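Local coordinates for xylulokinase (Brucella ovis, PDB 5VM1), which probably phosphorylates D-xylulose at the expense of ATP, yielding D-xylulose 5-phosphate and ADP, at residues 381-386 against 475-480; 215-220 against 234-239; 121-126 against 195-200; 33-38 against 61-66; 275-280 against 392-397. One frame throughout, in Å; residues are numbered along the deposited sequence.

Contact 1: 381-386 against 475-480; sequences AIRDNL and EAYQRY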
# COMPACT_ATOMS: atom_id res chain seq x y z
N ALA A 381 -0.35 -3.59 -18.54
CA ALA A 381 -1.25 -3.68 -17.39
C ALA A 381 -1.33 -2.35 -16.65
O ALA A 381 -2.41 -1.93 -16.23
CB ALA A 381 -0.81 -4.78 -16.44
N ILE A 382 -0.19 -1.67 -16.47
CA ILE A 382 -0.23 -0.34 -15.88
C ILE A 382 -1.07 0.61 -16.73
O ILE A 382 -1.86 1.40 -16.22
CB ILE A 382 1.20 0.21 -15.69
CG1 ILE A 382 1.99 -0.65 -14.71
CG2 ILE A 382 1.17 1.65 -15.18
CD1 ILE A 382 3.43 -0.32 -14.68
N ARG A 383 -0.95 0.52 -18.05
CA ARG A 383 -1.78 1.36 -18.91
C ARG A 383 -3.26 0.99 -18.79
O ARG A 383 -4.14 1.86 -18.88
CB ARG A 383 -1.26 1.31 -20.36
CG ARG A 383 -2.23 1.07 -21.43
CD ARG A 383 -2.39 2.25 -22.33
NE ARG A 383 -1.50 2.30 -23.51
CZ ARG A 383 -1.90 2.77 -24.69
NH1 ARG A 383 -1.06 2.82 -25.73
NH2 ARG A 383 -3.16 3.17 -24.85
N ASP A 384 -3.56 -0.30 -18.61
CA ASP A 384 -4.92 -0.67 -18.26
C ASP A 384 -5.36 -0.04 -16.94
O ASP A 384 -6.52 0.39 -16.79
CB ASP A 384 -5.08 -2.20 -18.22
CG ASP A 384 -5.48 -2.77 -19.56
OD1 ASP A 384 -5.95 -1.99 -20.42
OD2 ASP A 384 -5.40 -4.02 -19.73
N ASN A 385 -4.45 0.04 -15.98
CA ASN A 385 -4.80 0.67 -14.71
C ASN A 385 -5.05 2.17 -14.87
O ASN A 385 -6.03 2.70 -14.32
CB ASN A 385 -3.72 0.38 -13.68
CG ASN A 385 -3.94 -0.94 -12.99
OD1 ASN A 385 -4.22 -1.01 -11.78
ND2 ASN A 385 -3.91 -2.00 -13.79
N LEU A 386 -4.18 2.86 -15.62
CA LEU A 386 -4.37 4.29 -15.84
C LEU A 386 -5.70 4.58 -16.52
O LEU A 386 -6.37 5.57 -16.20
CB LEU A 386 -3.19 4.86 -16.64
CG LEU A 386 -3.22 6.35 -17.04
CD1 LEU A 386 -1.82 6.95 -17.06
CD2 LEU A 386 -3.88 6.58 -18.37
N GLU A 475 0.13 -0.14 -30.96
CA GLU A 475 -0.20 -1.33 -31.72
C GLU A 475 -0.03 -2.56 -30.85
O GLU A 475 -0.92 -3.42 -30.79
CB GLU A 475 0.68 -1.34 -32.97
CG GLU A 475 0.54 -2.47 -33.95
CD GLU A 475 1.67 -2.40 -34.96
OE1 GLU A 475 2.30 -3.45 -35.23
OE2 GLU A 475 1.95 -1.29 -35.45
N ALA A 476 1.08 -2.63 -30.10
CA ALA A 476 1.30 -3.75 -29.20
C ALA A 476 0.34 -3.71 -28.01
O ALA A 476 -0.12 -4.76 -27.53
CB ALA A 476 2.75 -3.77 -28.73
N TYR A 477 0.02 -2.51 -27.51
CA TYR A 477 -0.97 -2.43 -26.44
C TYR A 477 -2.30 -3.01 -26.89
O TYR A 477 -2.95 -3.75 -26.13
CB TYR A 477 -1.17 -0.98 -25.94
CG TYR A 477 -2.40 -0.96 -25.06
CD1 TYR A 477 -2.38 -1.56 -23.79
CD2 TYR A 477 -3.61 -0.41 -25.51
CE1 TYR A 477 -3.51 -1.61 -23.00
CE2 TYR A 477 -4.75 -0.45 -24.73
CZ TYR A 477 -4.69 -1.04 -23.47
OH TYR A 477 -5.83 -1.06 -22.71
N GLN A 478 -2.73 -2.70 -28.12
CA GLN A 478 -4.03 -3.21 -28.58
C GLN A 478 -4.02 -4.73 -28.69
O GLN A 478 -5.02 -5.38 -28.34
CB GLN A 478 -4.41 -2.54 -29.90
CG GLN A 478 -4.70 -1.04 -29.76
CD GLN A 478 -5.94 -0.74 -28.91
OE1 GLN A 478 -6.77 -1.62 -28.66
NE2 GLN A 478 -6.02 0.49 -28.40
N ARG A 479 -2.90 -5.32 -29.13
CA ARG A 479 -2.76 -6.77 -29.11
C ARG A 479 -2.94 -7.33 -27.70
O ARG A 479 -3.75 -8.23 -27.48
CB ARG A 479 -1.37 -7.15 -29.64
CG ARG A 479 -1.31 -8.05 -30.88
CD ARG A 479 -0.23 -7.53 -31.85
NE ARG A 479 1.07 -7.46 -31.20
CZ ARG A 479 2.05 -6.61 -31.54
NH1 ARG A 479 1.85 -5.74 -32.55
NH2 ARG A 479 3.21 -6.62 -30.87
N TYR A 480 -2.26 -6.73 -26.73
CA TYR A 480 -2.37 -7.16 -25.34
C TYR A 480 -3.81 -7.05 -24.85
O TYR A 480 -4.31 -7.93 -24.13
CB TYR A 480 -1.43 -6.31 -24.49
CG TYR A 480 -1.56 -6.41 -22.99
CD1 TYR A 480 -2.55 -5.71 -22.30
CD2 TYR A 480 -0.65 -7.16 -22.25
CE1 TYR A 480 -2.66 -5.78 -20.93
CE2 TYR A 480 -0.75 -7.24 -20.88
CZ TYR A 480 -1.75 -6.54 -20.22
OH TYR A 480 -1.84 -6.61 -18.84
O HOH W 1 -4.04 -5.80 -17.94
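Arg383, Asp384 and Ala381 of one helix meet Tyr477 and Tyr480, two aromatic side chains one turn apart on the other. The polar bonds gather on the carboxylate of Asp384, one oxygen of which bonds Tyr477 directly. Tyr477 OH donates to Asp384 OD1 at 2.5 Å, the acceptor lying at the ring edge, near the ring plane. Asp384 OD2 lies at the edge of the Tyr480 ring and is linked to Tyr480 OH by a single modelled water, which donates to OD2 at 2.9 Å. Stacking is the work of Arg383: its guanidinium lies almost parallel to the Tyr477 ring, planes 8° apart, with CZ 4.1 Å from the ring centroid in an off-centre cation-pi contact. Arg383 CG lies over the same ring, 3.8 Å from its centroid, as a CH-pi contact, and the bends at chi2 and chi3 beyond it fold the guanidinium back flat on the ring. The guanidinium has a second partner, a salt bridge from NH1 to Asp474, which should help to hold it flat. Apolar packing is modest, Ala381 CB standing 4.3 Å from Tyr480 CZ. With CG anti to the backbone N (chi1 168°), the Tyr477 ring points to the other helix, whose segment axis is 10.9 Å away. This is a nearly perpendicular helix crossing (84°) bridged by long side chains, joining helix 367-390 of the C-terminal, actin-like ATPase domain to helix 470-488, the last helix of the chain.

Contact 2: 215-220 against 234-239; sequences SEAAGC and SVIVAG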
# COMPACT_ATOMS: atom_id res chain seq x y z
N SER A 215 -3.07 13.39 9.63
CA SER A 215 -2.14 14.45 9.97
C SER A 215 -2.55 15.21 11.21
O SER A 215 -1.84 16.15 11.60
CB SER A 215 -2.02 15.41 8.79
OG SER A 215 -3.29 15.93 8.48
N GLU A 216 -3.66 14.86 11.85
CA GLU A 216 -4.01 15.64 13.03
C GLU A 216 -3.57 14.89 14.29
O GLU A 216 -3.22 13.71 14.25
CB GLU A 216 -5.51 16.01 13.06
CG GLU A 216 -6.59 14.97 13.20
CD GLU A 216 -7.96 15.49 12.72
OE1 GLU A 216 -7.99 16.57 12.06
OE2 GLU A 216 -9.00 14.84 13.02
N ALA A 217 -3.51 15.63 15.41
CA ALA A 217 -2.98 15.08 16.65
C ALA A 217 -3.92 14.03 17.19
O ALA A 217 -5.13 14.26 17.27
CB ALA A 217 -2.80 16.18 17.68
N ALA A 218 -3.39 12.86 17.54
CA ALA A 218 -4.22 11.72 17.89
C ALA A 218 -3.56 10.89 19.00
O ALA A 218 -3.20 9.72 18.82
CB ALA A 218 -4.54 10.92 16.63
N GLY A 219 -3.41 11.52 20.16
CA GLY A 219 -2.86 10.94 21.36
C GLY A 219 -1.54 11.58 21.74
O GLY A 219 -0.88 12.26 20.95
N CYS A 220 -1.17 11.39 23.01
CA CYS A 220 0.11 11.81 23.55
C CYS A 220 0.85 10.57 24.05
O CYS A 220 0.24 9.61 24.52
CB CYS A 220 -0.07 12.83 24.69
SG CYS A 220 -0.82 14.40 24.17
N SER A 234 6.16 17.21 25.95
CA SER A 234 4.92 16.52 25.61
C SER A 234 5.00 16.05 24.16
O SER A 234 5.12 16.86 23.24
CB SER A 234 3.74 17.47 25.81
OG SER A 234 2.54 16.88 25.35
N VAL A 235 4.97 14.73 23.97
CA VAL A 235 5.18 14.12 22.66
C VAL A 235 3.81 13.80 22.05
O VAL A 235 3.11 12.89 22.52
CB VAL A 235 6.04 12.86 22.76
CG1 VAL A 235 6.30 12.28 21.39
CG2 VAL A 235 7.35 13.17 23.45
N ILE A 236 3.47 14.49 20.97
CA ILE A 236 2.21 14.26 20.26
C ILE A 236 2.39 13.08 19.31
O ILE A 236 3.46 12.92 18.70
CB ILE A 236 1.79 15.53 19.49
CG1 ILE A 236 1.08 16.54 20.39
CG2 ILE A 236 0.95 15.20 18.25
CD1 ILE A 236 1.13 17.98 19.85
N VAL A 237 1.38 12.21 19.22
CA VAL A 237 1.35 11.12 18.25
C VAL A 237 0.33 11.45 17.16
O VAL A 237 -0.83 11.76 17.45
CB VAL A 237 1.03 9.76 18.90
CG1 VAL A 237 1.12 8.67 17.86
CG2 VAL A 237 2.01 9.47 20.02
N ALA A 238 0.76 11.36 15.90
CA ALA A 238 -0.10 11.70 14.78
C ALA A 238 -1.10 10.58 14.49
O ALA A 238 -1.01 9.46 15.00
CB ALA A 238 0.72 11.99 13.53
N GLY A 239 -2.11 10.92 13.68
CA GLY A 239 -3.05 9.91 13.24
C GLY A 239 -2.37 8.81 12.46
O GLY A 239 -2.67 7.63 12.63
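Peptide units are the flat groups that meet here, since neither segment brings a ring, and the residues from Glu216 to Cys220 touch those from Val235 to Gly239 largely through their backbones. Ala218 N donates to Val237 O at 2.8 Å, coming nearly along the C=O axis (166°). Val237 N in turn gives a straighter N-H bond (172°) to Gly219 O, also 2.8 Å, but it stands 36° above that carbonyl plane. A weak third bond joins Gly239 N to Glu216 O over 3.1 Å. Val237 is thus gripped through both its N-H and its C=O, yet by two successive residues. This is the mark of a beta bulge: the register slips by one between the non-hydrogen-bonded pairs Ala217-Ala238 and Cys220-Ile236. Gly219 sits in the bulge with a positive phi, a backbone shape that would push a CB against the preceding carbonyl. Cys220 and Ile236 put their side chains on the same face of the sheet, and Ala217 CB rests 3.9 Å from Ile236 CG2. Past the bulge, Cys220 CA makes a CA-H...O contact of 3.4 Å with Val235 O. Strand 217-220 is an edge strand of the six-stranded sheet; strand 236-242 bonds beyond it to parallel strand 78-85, while Ile236 and Ala238 pack on Ala444 of helix 433-446 and Val237 on helix 161-170.

Contact 3: 121-126 against 195-200; sequences DPAFRA and AELLAK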
# COMPACT_ATOMS: atom_id res chain seq x y z
N ASP A 121 -23.50 -8.08 -1.26
CA ASP A 121 -24.41 -7.17 -0.61
C ASP A 121 -24.12 -5.79 -1.15
O ASP A 121 -23.05 -5.22 -0.87
CB ASP A 121 -24.21 -7.27 0.90
CG ASP A 121 -25.23 -6.49 1.70
OD1 ASP A 121 -25.82 -5.52 1.17
OD2 ASP A 121 -25.42 -6.86 2.89
N PRO A 122 -25.03 -5.22 -1.95
CA PRO A 122 -24.75 -3.94 -2.61
C PRO A 122 -24.45 -2.78 -1.65
O PRO A 122 -23.97 -1.73 -2.11
CB PRO A 122 -26.03 -3.68 -3.43
CG PRO A 122 -27.05 -4.52 -2.82
CD PRO A 122 -26.35 -5.74 -2.34
N ALA A 123 -24.69 -2.94 -0.34
CA ALA A 123 -24.38 -1.86 0.59
C ALA A 123 -22.87 -1.61 0.67
O ALA A 123 -22.43 -0.47 0.83
CB ALA A 123 -24.96 -2.20 1.97
N PHE A 124 -22.07 -2.66 0.53
CA PHE A 124 -20.64 -2.52 0.76
C PHE A 124 -19.95 -1.71 -0.33
O PHE A 124 -19.07 -0.89 -0.01
CB PHE A 124 -20.01 -3.89 0.93
CG PHE A 124 -20.17 -4.45 2.30
CD1 PHE A 124 -19.29 -4.10 3.31
CD2 PHE A 124 -21.22 -5.32 2.59
CE1 PHE A 124 -19.42 -4.63 4.59
CE2 PHE A 124 -21.38 -5.84 3.86
CZ PHE A 124 -20.46 -5.50 4.86
N ARG A 125 -20.26 -1.92 -1.61
CA ARG A 125 -19.60 -1.02 -2.56
C ARG A 125 -20.19 0.37 -2.53
O ARG A 125 -19.48 1.35 -2.82
CB ARG A 125 -19.60 -1.51 -3.99
CG ARG A 125 -20.93 -1.68 -4.62
CD ARG A 125 -20.96 -3.10 -5.02
NE ARG A 125 -19.81 -3.76 -4.42
CZ ARG A 125 -18.80 -4.23 -5.12
NH1 ARG A 125 -18.82 -4.12 -6.43
NH2 ARG A 125 -17.79 -4.79 -4.48
N ALA A 126 -21.49 0.49 -2.23
CA ALA A 126 -22.11 1.80 -2.16
C ALA A 126 -21.52 2.62 -1.01
O ALA A 126 -21.22 3.81 -1.18
CB ALA A 126 -23.61 1.65 -2.04
N ALA A 195 -22.70 2.49 10.56
CA ALA A 195 -23.37 1.59 11.49
C ALA A 195 -23.99 0.42 10.74
O ALA A 195 -24.03 -0.70 11.26
CB ALA A 195 -24.41 2.34 12.31
N GLU A 196 -24.51 0.67 9.53
CA GLU A 196 -25.17 -0.37 8.75
C GLU A 196 -24.20 -1.52 8.45
O GLU A 196 -24.56 -2.69 8.60
CB GLU A 196 -25.76 0.22 7.47
CG GLU A 196 -26.51 -0.78 6.58
CD GLU A 196 -27.10 -0.15 5.30
OE1 GLU A 196 -26.97 1.08 5.12
OE2 GLU A 196 -27.73 -0.89 4.51
N LEU A 197 -22.97 -1.20 8.04
CA LEU A 197 -21.99 -2.24 7.70
C LEU A 197 -21.47 -2.96 8.94
O LEU A 197 -21.19 -4.16 8.90
CB LEU A 197 -20.81 -1.63 6.94
CG LEU A 197 -21.06 -0.92 5.60
CD1 LEU A 197 -19.76 -0.43 4.99
CD2 LEU A 197 -21.83 -1.82 4.62
N LEU A 198 -21.30 -2.22 10.04
CA LEU A 198 -20.85 -2.83 11.29
C LEU A 198 -21.86 -3.86 11.79
O LEU A 198 -21.49 -4.96 12.20
CB LEU A 198 -20.61 -1.74 12.34
CG LEU A 198 -19.32 -0.93 12.17
CD1 LEU A 198 -19.34 0.29 13.06
CD2 LEU A 198 -18.06 -1.76 12.41
N ALA A 199 -23.15 -3.51 11.77
CA ALA A 199 -24.18 -4.45 12.21
C ALA A 199 -24.20 -5.73 11.37
O ALA A 199 -24.49 -6.82 11.90
CB ALA A 199 -25.54 -3.78 12.14
N LYS A 200 -23.87 -5.64 10.08
CA LYS A 200 -23.92 -6.78 9.17
C LYS A 200 -22.79 -7.78 9.44
O LYS A 200 -22.86 -8.92 8.98
CB LYS A 200 -23.82 -6.27 7.72
CG LYS A 200 -25.01 -5.46 7.29
CD LYS A 200 -24.98 -4.99 5.85
CE LYS A 200 -26.41 -4.76 5.38
NZ LYS A 200 -26.49 -4.31 3.99
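One carboxylate, that of Asp121, both caps its own helix and binds Lys200 from the helix opposite. The N-H of Ala123 meets Asp121 OD1 from above the carboxylate plane, with Ala123 N 3.2 Å from OD1, which makes Asp121 the N-cap of helix 122-128. The Lys200 chain comes to meet Asp121 from the opposite direction: NZ donates to Asp121 OD2 at 3.0 Å on the syn side, 22° out of the carboxylate plane, and more weakly to OD1 at 3.1 Å. With its CG anti to the backbone nitrogen (chi1 -172°), Asp121 points its carboxylate toward helix 195-200, and Lys200, extended beyond CG, spans the distance between the helices to reach it. Glu196, one turn before Lys200, completes a salt-bridge network, though its OE2 is a long 3.7 Å from Lys200 NZ. The cap and the ammonium would both be expected to stabilise the aspartate's negative charge. The two helices of the N-terminal domain run roughly antiparallel here, at 139°, with segment axes 10.4 Å apart. Next to the charged group along the helices comes the apolar part: Leu197 CD2 sits over the centre of one face of the Phe124 ring, 3.6 Å from the centroid, a CH-pi contact. The same methyl is 4.1 Å from Ala123 CB, so the one CD2 branch touches both the ring and the alanine. Leu197 continues onto Ile127 and Thr128, the next turn of helix 122-128, and Phe124 also packs against Val132 in the following loop.

Contact 4: 33-38 against 61-66; sequences GAAHGE and RTAIEA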
# COMPACT_ATOMS: atom_id res chain seq x y z
N GLY A 33 18.78 9.17 11.50
CA GLY A 33 19.12 7.79 11.73
C GLY A 33 17.89 6.94 11.52
O GLY A 33 16.76 7.44 11.47
N ALA A 34 18.13 5.64 11.39
CA ALA A 34 17.06 4.69 11.15
C ALA A 34 17.45 3.35 11.74
O ALA A 34 18.63 3.01 11.81
CB ALA A 34 16.78 4.52 9.66
N ALA A 35 16.46 2.58 12.16
CA ALA A 35 16.73 1.26 12.72
C ALA A 35 15.59 0.33 12.34
O ALA A 35 14.48 0.77 12.02
CB ALA A 35 16.91 1.30 14.24
N HIS A 36 15.88 -0.96 12.37
CA HIS A 36 14.95 -2.00 11.94
C HIS A 36 14.79 -3.04 13.04
O HIS A 36 15.77 -3.42 13.70
CB HIS A 36 15.45 -2.67 10.65
CG HIS A 36 14.39 -3.42 9.91
ND1 HIS A 36 14.26 -4.79 9.97
CD2 HIS A 36 13.40 -2.98 9.09
CE1 HIS A 36 13.24 -5.17 9.22
NE2 HIS A 36 12.70 -4.09 8.68
N GLY A 37 13.58 -3.55 13.18
CA GLY A 37 13.29 -4.68 14.04
C GLY A 37 12.56 -5.73 13.23
O GLY A 37 11.56 -5.41 12.59
N GLU A 38 13.07 -6.96 13.22
CA GLU A 38 12.55 -7.99 12.34
C GLU A 38 11.22 -8.55 12.84
O GLU A 38 10.92 -8.54 14.04
CB GLU A 38 13.53 -9.14 12.21
CG GLU A 38 14.75 -8.81 11.42
CD GLU A 38 15.52 -10.05 11.08
OE1 GLU A 38 16.19 -10.07 10.03
OE2 GLU A 38 15.46 -11.03 11.86
N ARG A 61 10.29 -1.86 19.99
CA ARG A 61 11.21 -1.56 21.09
C ARG A 61 12.65 -1.76 20.68
O ARG A 61 13.55 -1.02 21.12
CB ARG A 61 10.89 -2.44 22.30
CG ARG A 61 9.78 -1.94 23.19
CD ARG A 61 10.01 -2.38 24.61
NE ARG A 61 9.60 -1.35 25.57
CZ ARG A 61 8.43 -1.36 26.21
NH1 ARG A 61 8.14 -0.37 27.07
NH2 ARG A 61 7.57 -2.35 25.99
N THR A 62 12.91 -2.77 19.85
CA THR A 62 14.26 -3.03 19.38
C THR A 62 14.76 -1.86 18.56
O THR A 62 15.86 -1.34 18.80
CB THR A 62 14.28 -4.33 18.57
OG1 THR A 62 14.23 -5.46 19.45
CG2 THR A 62 15.52 -4.43 17.67
N ALA A 63 13.95 -1.40 17.61
CA ALA A 63 14.38 -0.31 16.73
C ALA A 63 14.43 1.03 17.46
O ALA A 63 15.31 1.85 17.19
CB ALA A 63 13.46 -0.24 15.51
N ILE A 64 13.51 1.28 18.40
CA ILE A 64 13.55 2.56 19.13
C ILE A 64 14.81 2.65 19.97
O ILE A 64 15.57 3.62 19.86
CB ILE A 64 12.31 2.74 20.01
CG1 ILE A 64 11.09 3.08 19.17
CG2 ILE A 64 12.57 3.83 21.05
CD1 ILE A 64 9.83 3.16 20.01
N GLU A 65 15.06 1.66 20.84
CA GLU A 65 16.23 1.80 21.71
C GLU A 65 17.51 1.77 20.90
O GLU A 65 18.45 2.52 21.19
CB GLU A 65 16.23 0.72 22.81
N ALA A 66 17.54 0.96 19.83
CA ALA A 66 18.71 0.96 18.95
C ALA A 66 18.94 2.33 18.33
O ALA A 66 20.08 2.76 18.14
CB ALA A 66 18.52 -0.09 17.86
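Thr62 leans from its helix toward His36 and Gly37 of the strand. From CB the side chain divides. Its methyl, CG2, lies anti to the backbone nitrogen (chi1, measured to OG1, is -77°) and turns to the strand, 4.1 Å from His36 O and 4.3 Å from Gly37 CA. The other branch, OG1, is hydrogen-bonded to Lys58 O one turn back in the same helix, and the methyl is the branch that touches the strand. One residue on, Ala63 sets its CB against the strand backbone, 4.0 Å from Gly37 N and 3.8 Å from Ala35 O. Ala35 answers with its own CB, 3.4 Å from Ala63 O and 4.2 Å from Ala66 CB. Small residues on both sides let the pieces come close: the segment axes are 6.5 Å apart and run nearly antiparallel, at 154°. Contact is by van der Waals packing, the strand's backbone bonds being spent on its neighbour, with Ala35 paired to Ala22 and Gly37 to Val20. Ala63 also packs on Ala22, so helix 53-70 straddles strands 31-38 and 19-26. A helix laid on the three-stranded antiparallel meander (9-15, 19-26, 31-38) at the sheet's edge is characteristic of the ribonuclease H-like core of the actin-like ATPase fold.

Contact 5: 275-280 against 392-397; sequences AYQPKP and AGTEIT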
# COMPACT_ATOMS: atom_id res chain seq x y z
N ALA A 275 -11.52 14.56 -4.28
CA ALA A 275 -12.82 14.09 -3.82
C ALA A 275 -12.82 12.57 -3.75
O ALA A 275 -11.85 11.91 -4.14
CB ALA A 275 -13.95 14.59 -4.74
N TYR A 276 -13.90 12.03 -3.19
CA TYR A 276 -14.11 10.59 -3.15
C TYR A 276 -14.61 10.13 -4.52
O TYR A 276 -15.70 10.53 -4.96
CB TYR A 276 -15.09 10.24 -2.04
CG TYR A 276 -15.65 8.84 -2.08
CD1 TYR A 276 -14.83 7.71 -1.93
CD2 TYR A 276 -17.01 8.65 -2.24
CE1 TYR A 276 -15.39 6.43 -1.94
CE2 TYR A 276 -17.56 7.42 -2.27
CZ TYR A 276 -16.77 6.31 -2.12
OH TYR A 276 -17.42 5.11 -2.16
N GLN A 277 -13.84 9.28 -5.18
CA GLN A 277 -14.05 8.93 -6.58
C GLN A 277 -14.02 7.41 -6.75
O GLN A 277 -13.08 6.86 -7.34
CB GLN A 277 -12.99 9.62 -7.44
CG GLN A 277 -12.87 11.08 -7.14
CD GLN A 277 -11.81 11.76 -7.96
OE1 GLN A 277 -11.26 12.78 -7.55
NE2 GLN A 277 -11.52 11.20 -9.12
N PRO A 278 -15.05 6.72 -6.29
CA PRO A 278 -15.03 5.26 -6.38
C PRO A 278 -15.30 4.75 -7.78
O PRO A 278 -15.98 5.38 -8.60
CB PRO A 278 -16.17 4.85 -5.44
CG PRO A 278 -17.14 5.98 -5.55
CD PRO A 278 -16.28 7.22 -5.66
N LYS A 279 -14.78 3.57 -8.04
CA LYS A 279 -15.07 2.89 -9.28
C LYS A 279 -14.87 1.40 -9.05
O LYS A 279 -14.02 0.78 -9.70
CB LYS A 279 -14.16 3.39 -10.41
CG LYS A 279 -14.72 3.18 -11.83
CD LYS A 279 -15.99 3.93 -11.98
CE LYS A 279 -16.28 4.32 -13.41
NZ LYS A 279 -17.32 5.40 -13.37
N PRO A 280 -15.61 0.78 -8.13
CA PRO A 280 -15.40 -0.66 -7.90
C PRO A 280 -15.79 -1.52 -9.09
O PRO A 280 -15.39 -2.68 -9.14
CB PRO A 280 -16.29 -0.96 -6.68
CG PRO A 280 -17.34 0.10 -6.72
CD PRO A 280 -16.68 1.33 -7.29
N ALA A 392 -12.61 7.03 -13.65
CA ALA A 392 -13.12 7.38 -12.34
C ALA A 392 -12.78 8.82 -11.97
O ALA A 392 -12.70 9.15 -10.79
CB ALA A 392 -12.62 6.39 -11.29
N GLY A 393 -12.58 9.68 -12.98
CA GLY A 393 -12.48 11.13 -12.83
C GLY A 393 -11.10 11.70 -12.60
O GLY A 393 -10.99 12.89 -12.27
N THR A 394 -10.06 10.92 -12.82
CA THR A 394 -8.68 11.28 -12.52
C THR A 394 -7.93 11.36 -13.84
O THR A 394 -8.05 10.46 -14.68
CB THR A 394 -8.04 10.23 -11.56
OG1 THR A 394 -8.47 10.47 -10.22
CG2 THR A 394 -6.53 10.22 -11.62
N GLU A 395 -7.19 12.44 -14.05
CA GLU A 395 -6.27 12.53 -15.18
C GLU A 395 -4.86 12.56 -14.60
O GLU A 395 -4.54 13.42 -13.77
CB GLU A 395 -6.59 13.76 -16.04
CG GLU A 395 -5.61 14.13 -17.16
CD GLU A 395 -5.86 15.56 -17.64
OE1 GLU A 395 -6.91 15.79 -18.27
OE2 GLU A 395 -5.05 16.47 -17.33
N ILE A 396 -4.04 11.58 -14.96
CA ILE A 396 -2.68 11.48 -14.46
C ILE A 396 -1.75 12.26 -15.40
O ILE A 396 -1.57 11.89 -16.56
CB ILE A 396 -2.25 10.02 -14.31
CG1 ILE A 396 -2.98 9.39 -13.12
CG2 ILE A 396 -0.74 9.90 -14.14
CD1 ILE A 396 -2.53 7.95 -12.81
N THR A 397 -1.17 13.35 -14.90
CA THR A 397 -0.29 14.17 -15.74
C THR A 397 1.16 13.72 -15.62
O THR A 397 1.79 13.35 -16.62
CB THR A 397 -0.40 15.65 -15.35
OG1 THR A 397 -0.14 15.80 -13.95
CG2 THR A 397 -1.78 16.18 -15.68
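Two loops of the C-terminal domain, one linking strands 267-273 and 285-288 and the other leading from helix 367-390 into strand 399-402, are pinned together where Gln277 and Lys279 meet Ala392 and Thr394. The tie is the carboxamide of Gln277. Its NE2 donates to Ala392 O at 2.9 Å, lying in the carbonyl plane on a lone pair, while that oxygen is also near the plane of the amide; the N-H points at it with an angle of 152°. A second, weak bond runs from the same nitrogen to Thr394 OG1 over 3.3 Å. Gln277 can span both because its chain is extended beyond CG (chi2 179°). Gly393, between the two acceptors, has a positive phi of 91°, and its carbonyl carbon lies 3.5 Å from Gln277 NE2. Alongside, the methyl of Ala392 touches Lys279 CB at 3.5 Å and covers the start of that chain, whose NZ makes a weak bond to Ser391 O. Gln297 on strand 295-301 binds both loops, donating to Gln277 O and Ala392 O and bonding to Thr394 OG1. The polar part of the junction rests on neutral amide, carbonyl and hydroxyl groups, two glutamines sharing Ala392 O, and its strength should depend little on ionisation.

Along the chain contacts 4, 3 and 2 close in turn within the N-terminal domain, before contacts 5 and 1 open in the C-terminal one. Contacts 4 and 2, their centres 21 Å apart, reach the same six-stranded sheet at its outermost strands, 31-38 and 217-220. Contacts 1 and 5 alternate along the chain and touch where Leu386 packs on Ile396; helix 367-390 carries one half of contact 1 and runs on into the loop of contact 5. Contact 5 also touches contact 3, Arg125 against Pro280, across the domains. Contacts 1 and 4 lie 42 Å apart between centres in the two-domain FGGY body; as in this family, the active site is expected between the domains, whereas these contacts lie mostly within each.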